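Side-chain contacts in nucleoporin NUP82 (Chaetomium thermophilum, PDB 5CWW), which probably serves, with this N-terminal beta-propeller domain as one part, as a structural component of the nuclear pore complex and a docking partner for transport factors: residues Val437-Asp442 against Tyr500-Thr505; Asn421-Asn426 against Ser524-Asp529; Ile139-Asp144 against Leu204-Arg209; Lys62-Gly67 against Leu129-Ser134. All blocks are in the same frame, centred on the assembly; numbering follows the deposited sequence.

Interaction 1: residues Val437-Asp442 against Tyr500-Thr505; sequences VKICLD and YSFYVT
The ring of Phe502 meets Ile439 edge-on. Methyl CD1 of Ile439 stands 4.1 Å from CZ of Phe502, near the ring plane. It points at the far corner of the ring, since Phe502 CE1 and CE2 are both 4.9 Å from Ile439 CD1. Neither face of the ring is covered by the facing segment. Outside the two segments, the rings of Tyr393 and Phe492 also meet Phe502, with planes inclined by about 45° and 80°.

The contact joins two neighbouring blades of a beta-propeller. Strand 437-441 is internal to one sheet and strand 501-506 is internal to the next. No hydrogen bond links the two segments, so the blades meet here through apolar side chains alone. The backbones stay well apart, with 8.9 Å between CA of Val437 and CA of Val504. The four touching residues are all buried.

Phe502 CG sits between its backbone N and carbonyl carbon (chi1 51°). This sends the ring out from strand 501-506, and its CZ end reaches strand 437-441. Ile439 comes from the opposite direction. Ile513 of strand 509-514 touches both Phe502 and Val504, while Cys429 and Ile427 of strand 427-432 touch Ile439.

The second pair is Val437 and Val504. They run past one another in opposite senses and touch with one methyl each. Within strand 437-441, Val437 CG1 lies 3.8 Å from CD1 of Ile439. Across the blades, CG2 of Val437 lies 4.1 Å from CG2 of Val504.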
loop_
_atom_site.group_PDB
_atom_site.type_symbol
_atom_site.label_atom_id
_atom_site.label_comp_id
_atom_site.label_asym_id
_atom_site.label_seq_id
_atom_site.Cartn_x
_atom_site.Cartn_y
_atom_site.Cartn_z
ATOM N N VAL B 437 -1.148 -7.821 -15.628
ATOM C CA VAL B 437 -1.687 -8.310 -14.365
ATOM C C VAL B 437 -1.010 -9.619 -13.992
ATOM O O VAL B 437 -0.827 -10.497 -14.836
ATOM C CB VAL B 437 -3.211 -8.530 -14.437
ATOM C CG1 VAL B 437 -3.742 -9.075 -13.113
ATOM C CG2 VAL B 437 -3.916 -7.231 -14.795
ATOM N N LYS B 438 -0.642 -9.740 -12.723
ATOM C CA LYS B 438 0.000 -10.941 -12.217
ATOM C C LYS B 438 -0.789 -11.480 -11.032
ATOM O O LYS B 438 -1.040 -10.760 -10.066
ATOM C CB LYS B 438 1.446 -10.646 -11.821
ATOM C CG LYS B 438 2.290 -11.886 -11.584
ATOM C CD LYS B 438 3.751 -11.533 -11.338
ATOM C CE LYS B 438 4.435 -11.031 -12.605
ATOM N NZ LYS B 438 5.795 -10.503 -12.332
ATOM N N ILE B 439 -1.197 -12.740 -11.129
ATOM C CA ILE B 439 -1.967 -13.393 -10.076
ATOM C C ILE B 439 -1.061 -14.336 -9.300
ATOM O O ILE B 439 -0.583 -15.336 -9.839
ATOM C CB ILE B 439 -3.167 -14.179 -10.647
ATOM C CG1 ILE B 439 -4.005 -13.293 -11.574
ATOM C CG2 ILE B 439 -4.019 -14.754 -9.516
ATOM C CD1 ILE B 439 -4.549 -12.038 -10.912
ATOM N N CYS B 440 -0.826 -14.005 -8.037
ATOM C CA CYS B 440 0.058 -14.786 -7.183
ATOM C C CYS B 440 -0.710 -15.437 -6.043
ATOM O O CYS B 440 -1.672 -14.867 -5.527
ATOM C CB CYS B 440 1.170 -13.901 -6.620
ATOM S SG CYS B 440 2.075 -12.997 -7.887
ATOM N N LEU B 441 -0.270 -16.629 -5.652
ATOM C CA LEU B 441 -0.886 -17.359 -4.554
ATOM C C LEU B 441 0.060 -17.419 -3.366
ATOM O O LEU B 441 1.248 -17.710 -3.515
ATOM C CB LEU B 441 -1.269 -18.772 -4.991
ATOM C CG LEU B 441 -2.239 -18.878 -6.168
ATOM C CD1 LEU B 441 -2.352 -20.328 -6.628
ATOM C CD2 LEU B 441 -3.607 -18.321 -5.793
ATOM N N ASP B 442 -0.479 -17.137 -2.185
ATOM C CA ASP B 442 0.291 -17.205 -0.953
ATOM C C ASP B 442 0.290 -18.632 -0.416
ATOM O O ASP B 442 -0.499 -18.982 0.462
ATOM C CB ASP B 442 -0.273 -16.232 0.083
ATOM C CG ASP B 442 0.516 -16.235 1.377
ATOM O OD1 ASP B 442 1.668 -16.724 1.375
ATOM O OD2 ASP B 442 -0.013 -15.737 2.394
ATOM N N TYR B 500 -13.701 -12.372 -5.922
ATOM C CA TYR B 500 -12.834 -13.066 -6.867
ATOM C C TYR B 500 -13.006 -12.538 -8.283
ATOM O O TYR B 500 -12.417 -13.064 -9.225
ATOM C CB TYR B 500 -13.098 -14.571 -6.806
ATOM C CG TYR B 500 -12.694 -15.151 -5.473
ATOM C CD1 TYR B 500 -11.358 -15.382 -5.174
ATOM C CD2 TYR B 500 -13.641 -15.432 -4.501
ATOM C CE1 TYR B 500 -10.978 -15.894 -3.948
ATOM C CE2 TYR B 500 -13.272 -15.946 -3.272
ATOM C CZ TYR B 500 -11.938 -16.174 -3.000
ATOM O OH TYR B 500 -11.565 -16.682 -1.777
ATOM N N SER B 501 -13.815 -11.494 -8.425
ATOM C CA SER B 501 -13.859 -10.716 -9.653
ATOM C C SER B 501 -13.413 -9.295 -9.345
ATOM O O SER B 501 -13.582 -8.816 -8.227
ATOM C CB SER B 501 -15.265 -10.725 -10.256
ATOM O OG SER B 501 -15.615 -12.021 -10.710
ATOM N N PHE B 502 -12.837 -8.623 -10.335
ATOM C CA PHE B 502 -12.374 -7.251 -10.149
ATOM C C PHE B 502 -12.120 -6.592 -11.500
ATOM O O PHE B 502 -12.157 -7.257 -12.540
ATOM C CB PHE B 502 -11.104 -7.213 -9.288
ATOM C CG PHE B 502 -10.022 -8.148 -9.750
ATOM C CD1 PHE B 502 -10.021 -9.477 -9.360
ATOM C CD2 PHE B 502 -8.998 -7.692 -10.566
ATOM C CE1 PHE B 502 -9.023 -10.337 -9.782
ATOM C CE2 PHE B 502 -7.998 -8.545 -10.989
ATOM C CZ PHE B 502 -8.012 -9.871 -10.597
ATOM N N TYR B 503 -11.874 -5.285 -11.476
ATOM C CA TYR B 503 -11.710 -4.511 -12.700
ATOM C C TYR B 503 -10.349 -3.835 -12.791
ATOM O O TYR B 503 -9.708 -3.563 -11.781
ATOM C CB TYR B 503 -12.811 -3.459 -12.802
ATOM C CG TYR B 503 -14.186 -4.057 -12.714
ATOM C CD1 TYR B 503 -14.814 -4.554 -13.844
ATOM C CD2 TYR B 503 -14.859 -4.130 -11.502
ATOM C CE1 TYR B 503 -16.067 -5.112 -13.773
ATOM C CE2 TYR B 503 -16.123 -4.686 -11.421
ATOM C CZ TYR B 503 -16.721 -5.175 -12.563
ATOM O OH TYR B 503 -17.977 -5.732 -12.501
ATOM N N VAL B 504 -9.922 -3.579 -14.024
ATOM C CA VAL B 504 -8.729 -2.792 -14.297
ATOM C C VAL B 504 -9.127 -1.595 -15.151
ATOM O O VAL B 504 -9.636 -1.761 -16.261
ATOM C CB VAL B 504 -7.645 -3.622 -15.016
ATOM C CG1 VAL B 504 -6.473 -2.745 -15.459
ATOM C CG2 VAL B 504 -7.155 -4.738 -14.113
ATOM N N THR B 505 -8.902 -0.396 -14.619
ATOM C CA THR B 505 -9.220 0.841 -15.325
ATOM C C THR B 505 -7.943 1.536 -15.777
ATOM O O THR B 505 -6.973 1.630 -15.028
ATOM C CB THR B 505 -10.040 1.807 -14.446
ATOM O OG1 THR B 505 -11.239 1.159 -14.006
ATOM C CG2 THR B 505 -10.407 3.069 -15.224
#

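Interaction 2: residues Asn421-Asn426 against Ser524-Asp529; sequences NGLSLN and SELQSD
One methyl group, Leu526 CD1, makes every close contact between helix 518-526 and the loop of residues 421-426. It faces three consecutive residues. Ser424 OG is nearest, at 3.7 Å from Leu526 CD1. Leu423 CD1 lies 4.2 Å from the same methyl, and Leu425 CD1 is a little farther, at 4.4 Å. CD1 of Leu526 is extended away from its CA (chi2 169°), which carries it from the last turn of the helix to the loop.

This is the tight part, and all four residues are buried. Leu423 also touches Leu522 and Glu523 one turn back in the helix. An apolar residue of the chain of another protein also packs on Leu526.

The remainder is loose. Gln527, just past the end of the helix, is exposed and makes no close contact with the loop. Asn421 is exposed and poorly ordered.

The helix belongs to a helical insertion between strands 509-514 and 548-554 of one propeller blade. The loop leads into strand 427-432 of the neighbouring blade.

No hydrogen bond crosses between the segments. Ser424 OG instead bonds to Glu523 OE1 in the same helix and to a basic side chain of the other protein. The serine therefore gives Leu526 only van der Waals contact. Between the two segments there is only packing, which sets a distance; the directional tie between loop and helix is the bond from Ser424 OG to Glu523, just outside them.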
loop_
_atom_site.group_PDB
_atom_site.type_symbol
_atom_site.label_atom_id
_atom_site.label_comp_id
_atom_site.label_asym_id
_atom_site.label_seq_id
_atom_site.Cartn_x
_atom_site.Cartn_y
_atom_site.Cartn_z
ATOM N N ASN B 421 -17.578 -18.025 1.155
ATOM C CA ASN B 421 -17.039 -19.257 0.589
ATOM C C ASN B 421 -16.117 -18.970 -0.591
ATOM O O ASN B 421 -16.498 -18.277 -1.535
ATOM C CB ASN B 421 -18.174 -20.185 0.152
ATOM C CG ASN B 421 -17.674 -21.545 -0.295
ATOM O OD1 ASN B 421 -16.620 -22.007 0.143
ATOM N ND2 ASN B 421 -18.432 -22.194 -1.171
ATOM N N GLY B 422 -14.904 -19.512 -0.535
ATOM C CA GLY B 422 -13.913 -19.263 -1.564
ATOM C C GLY B 422 -12.632 -20.037 -1.325
ATOM O O GLY B 422 -12.670 -21.171 -0.854
ATOM N N LEU B 423 -11.498 -19.416 -1.636
ATOM C CA LEU B 423 -10.203 -20.084 -1.552
ATOM C C LEU B 423 -9.520 -19.846 -0.209
ATOM O O LEU B 423 -9.421 -18.707 0.260
ATOM C CB LEU B 423 -9.291 -19.605 -2.684
ATOM C CG LEU B 423 -7.935 -20.307 -2.810
ATOM C CD1 LEU B 423 -8.112 -21.765 -3.212
ATOM C CD2 LEU B 423 -7.049 -19.578 -3.808
ATOM N N SER B 424 -9.019 -20.921 0.390
ATOM C CA SER B 424 -8.329 -20.839 1.674
ATOM C C SER B 424 -6.888 -20.345 1.524
ATOM O O SER B 424 -6.001 -20.768 2.264
ATOM C CB SER B 424 -8.342 -22.205 2.365
ATOM O OG SER B 424 -7.754 -23.197 1.542
ATOM N N LEU B 425 -6.664 -19.446 0.569
ATOM C CA LEU B 425 -5.348 -18.859 0.346
ATOM C C LEU B 425 -5.497 -17.399 -0.040
ATOM O O LEU B 425 -6.443 -17.027 -0.735
ATOM C CB LEU B 425 -4.594 -19.595 -0.764
ATOM C CG LEU B 425 -4.280 -21.083 -0.607
ATOM C CD1 LEU B 425 -3.771 -21.616 -1.930
ATOM C CD2 LEU B 425 -3.258 -21.323 0.493
ATOM N N ASN B 426 -4.563 -16.569 0.407
ATOM C CA ASN B 426 -4.501 -15.197 -0.066
ATOM C C ASN B 426 -4.126 -15.177 -1.541
ATOM O O ASN B 426 -3.261 -15.940 -1.980
ATOM C CB ASN B 426 -3.498 -14.372 0.743
ATOM C CG ASN B 426 -3.801 -14.372 2.226
ATOM O OD1 ASN B 426 -4.868 -13.930 2.654
ATOM N ND2 ASN B 426 -2.854 -14.850 3.024
ATOM N N SER B 524 -11.597 -27.061 -3.691
ATOM C CA SER B 524 -12.220 -28.377 -3.584
ATOM C C SER B 524 -11.150 -29.462 -3.526
ATOM O O SER B 524 -11.284 -30.439 -2.793
ATOM C CB SER B 524 -13.172 -28.631 -4.754
ATOM O OG SER B 524 -12.469 -28.673 -5.982
ATOM N N GLU B 525 -10.082 -29.283 -4.295
ATOM C CA GLU B 525 -8.964 -30.216 -4.255
ATOM C C GLU B 525 -8.238 -30.157 -2.913
ATOM O O GLU B 525 -7.777 -31.180 -2.406
ATOM C CB GLU B 525 -7.984 -29.934 -5.392
ATOM C CG GLU B 525 -6.929 -31.015 -5.561
ATOM C CD GLU B 525 -7.540 -32.389 -5.773
ATOM O OE1 GLU B 525 -8.587 -32.477 -6.449
ATOM O OE2 GLU B 525 -6.977 -33.379 -5.255
ATOM N N LEU B 526 -8.136 -28.963 -2.340
ATOM C CA LEU B 526 -7.515 -28.802 -1.029
ATOM C C LEU B 526 -8.351 -29.481 0.050
ATOM O O LEU B 526 -7.815 -29.982 1.038
ATOM C CB LEU B 526 -7.327 -27.320 -0.690
ATOM C CG LEU B 526 -6.265 -26.574 -1.504
ATOM C CD1 LEU B 526 -6.360 -25.074 -1.262
ATOM C CD2 LEU B 526 -4.865 -27.082 -1.173
ATOM N N GLN B 527 -9.665 -29.502 -0.151
ATOM C CA GLN B 527 -10.577 -30.147 0.786
ATOM C C GLN B 527 -10.931 -31.566 0.345
ATOM O O GLN B 527 -11.823 -32.189 0.916
ATOM C CB GLN B 527 -11.853 -29.316 0.933
ATOM C CG GLN B 527 -11.631 -27.956 1.573
ATOM C CD GLN B 527 -12.922 -27.180 1.761
ATOM O OE1 GLN B 527 -14.004 -27.663 1.429
ATOM N NE2 GLN B 527 -12.811 -25.964 2.285
ATOM N N SER B 528 -10.227 -32.070 -0.666
ATOM C CA SER B 528 -10.543 -33.371 -1.257
ATOM C C SER B 528 -10.566 -34.494 -0.228
ATOM O O SER B 528 -9.691 -34.589 0.631
ATOM C CB SER B 528 -9.541 -33.717 -2.358
ATOM O OG SER B 528 -9.868 -34.960 -2.963
ATOM N N ASP B 529 -11.589 -35.336 -0.333
ATOM C CA ASP B 529 -11.763 -36.490 0.538
ATOM C C ASP B 529 -11.123 -37.747 -0.076
ATOM O O ASP B 529 -11.155 -38.828 0.515
ATOM C CB ASP B 529 -13.259 -36.708 0.795
ATOM C CG ASP B 529 -13.531 -37.732 1.877
ATOM O OD1 ASP B 529 -12.713 -37.850 2.814
ATOM O OD2 ASP B 529 -14.573 -38.414 1.795
#

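Interaction 3: residues Ile139-Asp144 against Leu204-Arg209; sequences ICILPD and LSTADR
Leu204 and Ile139 reach toward each other tip to tip between two adjacent blades of the beta-propeller. Ile139 lies on strand 137-141. Leu204 begins the loop that follows strand 198-203 of the next blade.

From CB, the Leu204 side chain heads for the facing strand. CB and CG make no close contact with it. At CG the chain divides. CD1 continues the extended line from CA (chi2 178°) and does all the touching. It lies 4.0 Å from Ile139 CG1 and 4.1 Å from Ile139 CG2, so it fits over the fork of the isoleucine. Ile139 CD1 is a little farther from Leu204 CD1, at 4.3 Å. The other branch, CD2, stays 5.1 Å from Ile139 CG1. Phe212 of helix 210-213 touches both Leu204 and Ile139 and adds to this buried patch.

Two residues along, Ile141 and Thr206 form the outer part, which is less buried. Their side chains cross obliquely. Thr206 lies in a type I beta turn from Ser205 to Asp208, closed by the bond from Asp208 N to Ser205 O. Past the turn, Asp208 OD1 caps the backbone N of Trp210 at the start of helix 210-213.

No hydrogen bond joins the segments. Thr206 enters the contact with its carbon branch: CG2 is anti to the carbonyl carbon and lies 3.9 Å from CD1 of Ile141.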
loop_
_atom_site.group_PDB
_atom_site.type_symbol
_atom_site.label_atom_id
_atom_site.label_comp_id
_atom_site.label_asym_id
_atom_site.label_seq_id
_atom_site.Cartn_x
_atom_site.Cartn_y
_atom_site.Cartn_z
ATOM N N ILE B 139 -11.253 14.530 5.657
ATOM C CA ILE B 139 -12.309 13.585 5.995
ATOM C C ILE B 139 -13.648 14.303 5.978
ATOM O O ILE B 139 -13.877 15.227 6.761
ATOM C CB ILE B 139 -12.091 12.947 7.379
ATOM C CG1 ILE B 139 -10.693 12.331 7.477
ATOM C CG2 ILE B 139 -13.173 11.904 7.664
ATOM C CD1 ILE B 139 -10.405 11.266 6.443
ATOM N N CYS B 140 -14.528 13.876 5.079
ATOM C CA CYS B 140 -15.856 14.457 4.977
ATOM C C CYS B 140 -16.859 13.649 5.784
ATOM O O CYS B 140 -17.032 12.451 5.559
ATOM C CB CYS B 140 -16.305 14.532 3.518
ATOM S SG CYS B 140 -17.949 15.269 3.298
ATOM N N ILE B 141 -17.507 14.312 6.734
ATOM C CA ILE B 141 -18.618 13.719 7.460
ATOM C C ILE B 141 -19.828 13.759 6.541
ATOM O O ILE B 141 -20.445 14.808 6.361
ATOM C CB ILE B 141 -18.918 14.464 8.775
ATOM C CG1 ILE B 141 -17.628 14.676 9.577
ATOM C CG2 ILE B 141 -19.947 13.702 9.599
ATOM C CD1 ILE B 141 -16.838 13.410 9.839
ATOM N N LEU B 142 -20.153 12.616 5.951
ATOM C CA LEU B 142 -21.199 12.558 4.937
ATOM C C LEU B 142 -22.547 12.980 5.515
ATOM O O LEU B 142 -22.909 12.571 6.616
ATOM C CB LEU B 142 -21.281 11.151 4.342
ATOM C CG LEU B 142 -20.022 10.707 3.592
ATOM C CD1 LEU B 142 -20.155 9.270 3.108
ATOM C CD2 LEU B 142 -19.731 11.634 2.414
ATOM N N PRO B 143 -23.298 13.806 4.767
ATOM C CA PRO B 143 -24.548 14.348 5.302
ATOM C C PRO B 143 -25.719 13.381 5.190
ATOM O O PRO B 143 -25.617 12.355 4.517
ATOM C CB PRO B 143 -24.787 15.575 4.424
ATOM C CG PRO B 143 -24.231 15.170 3.102
ATOM C CD PRO B 143 -23.039 14.291 3.398
ATOM N N ASP B 144 -26.821 13.720 5.851
ATOM C CA ASP B 144 -28.041 12.935 5.762
ATOM C C ASP B 144 -28.526 12.924 4.317
ATOM O O ASP B 144 -28.414 13.925 3.610
ATOM C CB ASP B 144 -29.112 13.506 6.696
ATOM C CG ASP B 144 -30.196 12.498 7.032
ATOM O OD1 ASP B 144 -30.538 11.671 6.162
ATOM O OD2 ASP B 144 -30.704 12.532 8.173
ATOM N N LEU B 204 -10.218 7.918 14.221
ATOM C CA LEU B 204 -10.984 9.159 14.202
ATOM C C LEU B 204 -12.158 9.185 15.173
ATOM O O LEU B 204 -12.873 8.197 15.341
ATOM C CB LEU B 204 -11.498 9.424 12.786
ATOM C CG LEU B 204 -10.444 9.325 11.681
ATOM C CD1 LEU B 204 -11.080 9.555 10.321
ATOM C CD2 LEU B 204 -9.312 10.314 11.923
ATOM N N SER B 205 -12.339 10.339 15.807
ATOM C CA SER B 205 -13.504 10.608 16.635
ATOM C C SER B 205 -13.888 12.072 16.472
ATOM O O SER B 205 -13.078 12.967 16.720
ATOM C CB SER B 205 -13.228 10.284 18.102
ATOM O OG SER B 205 -14.331 10.649 18.916
ATOM N N THR B 206 -15.125 12.313 16.053
ATOM C CA THR B 206 -15.593 13.669 15.794
ATOM C C THR B 206 -15.707 14.491 17.076
ATOM O O THR B 206 -15.894 15.706 17.023
ATOM C CB THR B 206 -16.959 13.658 15.084
ATOM O OG1 THR B 206 -17.924 12.986 15.903
ATOM C CG2 THR B 206 -16.852 12.951 13.742
ATOM N N ALA B 207 -15.592 13.825 18.221
ATOM C CA ALA B 207 -15.681 14.489 19.517
ATOM C C ALA B 207 -14.303 14.901 20.043
ATOM O O ALA B 207 -14.188 15.411 21.159
ATOM C CB ALA B 207 -16.378 13.581 20.519
ATOM N N ASP B 208 -13.265 14.680 19.242
ATOM C CA ASP B 208 -11.899 15.010 19.641
ATOM C C ASP B 208 -11.056 15.389 18.424
ATOM O O ASP B 208 -10.586 14.520 17.689
ATOM C CB ASP B 208 -11.262 13.833 20.384
ATOM C CG ASP B 208 -9.855 14.133 20.869
ATOM O OD1 ASP B 208 -9.453 15.317 20.869
ATOM O OD2 ASP B 208 -9.149 13.179 21.256
ATOM N N ARG B 209 -10.870 16.692 18.228
ATOM C CA ARG B 209 -10.155 17.216 17.067
ATOM C C ARG B 209 -8.746 16.648 16.936
ATOM O O ARG B 209 -8.212 16.541 15.832
ATOM C CB ARG B 209 -10.064 18.743 17.145
ATOM C CG ARG B 209 -11.397 19.463 17.271
ATOM C CD ARG B 209 -11.211 20.969 17.175
ATOM N NE ARG B 209 -12.483 21.680 17.089
ATOM C CZ ARG B 209 -12.598 23.003 16.998
ATOM N NH1 ARG B 209 -11.516 23.770 16.979
ATOM N NH2 ARG B 209 -13.798 23.561 16.924
#

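Interaction 4: residues Lys62-Gly67 against Leu129-Ser134; sequences KQIRWG and LAVLTS
Two successive blades of the beta-propeller meet where Ile64 of strand 63-68 faces Leu129 and Val131 of strand 128-132. Their side chains pack at the interface of two four-stranded antiparallel sheets.

Ile64 supplies the whole of one side. Its CD1 methyl lies 3.9 Å from Val131 CG2, and the two side chains come together tip to tip. CD1 is also 4.4 Å from the other methyl, Val131 CG1. A third approach comes from Leu129, whose CD2 is 4.2 Å from Ile64 CD1.

The torsions explain the reach. The Ile64 side chain is fully extended beyond CB (chi2 171°), so CD1 is its farthest atom from the strand. Leu129 is extended too, with CG opposite the backbone N (chi1 -179°). The single methyl thus touches two residues that stand on the same side of strand 128-132, with Ala130 between them in sequence. The CA atoms of Ile64 and Val131 are 9.4 Å apart, too far for backbone pairing, and no hydrogen bond crosses the contact. All three residues are buried.

Strand 63-68 lies between strands 55-60 and 106-110, while strand 128-132 lies between 119-122 and 137-141. Leu120 of strand 119-122 touches Ile64, and Met122 of the same strand touches Leu129. From strand 128-132, Ala130 and Leu132 instead touch strand 175-180 of the following blade.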
loop_
_atom_site.group_PDB
_atom_site.type_symbol
_atom_site.label_atom_id
_atom_site.label_comp_id
_atom_site.label_asym_id
_atom_site.label_seq_id
_atom_site.Cartn_x
_atom_site.Cartn_y
_atom_site.Cartn_z
ATOM N N LYS B 62 -12.142 20.770 -7.467
ATOM C CA LYS B 62 -12.106 21.008 -6.026
ATOM C C LYS B 62 -13.472 20.812 -5.368
ATOM O O LYS B 62 -13.675 21.236 -4.230
ATOM C CB LYS B 62 -11.597 22.422 -5.735
ATOM C CG LYS B 62 -10.179 22.687 -6.210
ATOM C CD LYS B 62 -9.737 24.098 -5.850
ATOM C CE LYS B 62 -8.289 24.350 -6.237
ATOM N NZ LYS B 62 -8.063 24.202 -7.701
ATOM N N GLN B 63 -14.401 20.174 -6.077
ATOM C CA GLN B 63 -15.737 19.927 -5.539
ATOM C C GLN B 63 -16.173 18.482 -5.762
ATOM O O GLN B 63 -15.689 17.809 -6.673
ATOM C CB GLN B 63 -16.759 20.876 -6.172
ATOM C CG GLN B 63 -16.951 20.683 -7.668
ATOM C CD GLN B 63 -17.929 21.677 -8.265
ATOM O OE1 GLN B 63 -18.251 22.696 -7.653
ATOM N NE2 GLN B 63 -18.418 21.378 -9.463
ATOM N N ILE B 64 -17.088 18.018 -4.915
ATOM C CA ILE B 64 -17.653 16.680 -5.029
ATOM C C ILE B 64 -19.137 16.770 -5.368
ATOM O O ILE B 64 -19.915 17.379 -4.634
ATOM C CB ILE B 64 -17.477 15.871 -3.725
ATOM C CG1 ILE B 64 -16.004 15.835 -3.310
ATOM C CG2 ILE B 64 -18.018 14.450 -3.903
ATOM C CD1 ILE B 64 -15.766 15.244 -1.932
ATOM N N ARG B 65 -19.523 16.165 -6.486
ATOM C CA ARG B 65 -20.915 16.183 -6.923
ATOM C C ARG B 65 -21.646 14.949 -6.408
ATOM O O ARG B 65 -21.288 13.816 -6.726
ATOM C CB ARG B 65 -20.998 16.282 -8.445
ATOM C CG ARG B 65 -20.330 17.538 -8.974
ATOM C CD ARG B 65 -20.417 17.662 -10.477
ATOM N NE ARG B 65 -19.828 18.919 -10.930
ATOM C CZ ARG B 65 -19.287 19.112 -12.129
ATOM N NH1 ARG B 65 -19.263 18.134 -13.022
ATOM N NH2 ARG B 65 -18.778 20.295 -12.441
ATOM N N TRP B 66 -22.667 15.199 -5.595
ATOM C CA TRP B 66 -23.399 14.157 -4.888
ATOM C C TRP B 66 -24.750 13.893 -5.546
ATOM O O TRP B 66 -25.482 14.830 -5.863
ATOM C CB TRP B 66 -23.587 14.580 -3.430
ATOM C CG TRP B 66 -24.304 13.596 -2.570
ATOM C CD1 TRP B 66 -24.300 12.238 -2.689
ATOM C CD2 TRP B 66 -25.134 13.900 -1.444
ATOM N NE1 TRP B 66 -25.077 11.675 -1.705
ATOM C CE2 TRP B 66 -25.602 12.676 -0.929
ATOM C CE3 TRP B 66 -25.528 15.090 -0.824
ATOM C CZ2 TRP B 66 -26.443 12.607 0.178
ATOM C CZ3 TRP B 66 -26.364 15.020 0.274
ATOM C CH2 TRP B 66 -26.813 13.787 0.765
ATOM N N GLY B 67 -25.084 12.622 -5.748
ATOM C CA GLY B 67 -26.354 12.273 -6.358
ATOM C C GLY B 67 -26.797 10.836 -6.143
ATOM O O GLY B 67 -25.972 9.932 -6.009
ATOM N N LEU B 129 -16.000 9.891 4.480
ATOM C CA LEU B 129 -15.403 9.847 3.149
ATOM C C LEU B 129 -14.027 10.509 3.157
ATOM O O LEU B 129 -13.902 11.701 3.450
ATOM C CB LEU B 129 -16.309 10.536 2.128
ATOM C CG LEU B 129 -15.817 10.541 0.678
ATOM C CD1 LEU B 129 -15.842 9.133 0.093
ATOM C CD2 LEU B 129 -16.648 11.489 -0.169
ATOM N N ALA B 130 -12.999 9.729 2.837
ATOM C CA ALA B 130 -11.641 10.248 2.739
ATOM C C ALA B 130 -11.449 10.936 1.392
ATOM O O ALA B 130 -11.773 10.366 0.349
ATOM C CB ALA B 130 -10.626 9.133 2.922
ATOM N N VAL B 131 -10.926 12.159 1.425
ATOM C CA VAL B 131 -10.768 12.984 0.230
ATOM C C VAL B 131 -9.305 13.368 0.036
ATOM O O VAL B 131 -8.748 14.139 0.819
ATOM C CB VAL B 131 -11.620 14.267 0.312
ATOM C CG1 VAL B 131 -11.496 15.082 -0.972
ATOM C CG2 VAL B 131 -13.076 13.919 0.580
ATOM N N LEU B 132 -8.694 12.827 -1.012
ATOM C CA LEU B 132 -7.262 12.980 -1.245
ATOM C C LEU B 132 -6.937 13.851 -2.450
ATOM O O LEU B 132 -7.503 13.682 -3.530
ATOM C CB LEU B 132 -6.605 11.615 -1.442
ATOM C CG LEU B 132 -6.304 10.775 -0.202
ATOM C CD1 LEU B 132 -7.578 10.330 0.496
ATOM C CD2 LEU B 132 -5.453 9.573 -0.592
ATOM N N THR B 133 -6.026 14.793 -2.240
ATOM C CA THR B 133 -5.326 15.451 -3.329
ATOM C C THR B 133 -4.028 14.673 -3.509
ATOM O O THR B 133 -3.910 13.548 -3.024
ATOM C CB THR B 133 -5.044 16.934 -3.039
ATOM O OG1 THR B 133 -4.204 17.049 -1.885
ATOM C CG2 THR B 133 -6.344 17.685 -2.792
ATOM N N SER B 134 -3.052 15.262 -4.187
ATOM C CA SER B 134 -1.759 14.608 -4.334
ATOM C C SER B 134 -1.046 14.473 -2.986
ATOM O O SER B 134 -0.349 13.486 -2.746
ATOM C CB SER B 134 -0.880 15.379 -5.321
ATOM O OG SER B 134 -0.762 16.740 -4.946
#

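In the fold
From the N terminus, interaction 4 closes first, bringing residues 62-67 to 129-134. Interaction 3 follows in series and joins the blade of strand 137-141 to the next one. The two share a sheet: strands 128-132 and 137-141 are neighbours in it, and Cys140 N bonds to Leu129 O. Much later, residues 421-426 open the long loop of interaction 2. Interaction 1 opens and closes inside that loop, and no pair crosses. Interactions 1 and 2 touch through Tyr500 OH and Leu423 N, and tie the same two blades. The centres of interactions 2 and 3 lie about 41 Å apart, on opposite sides of the chain's centre.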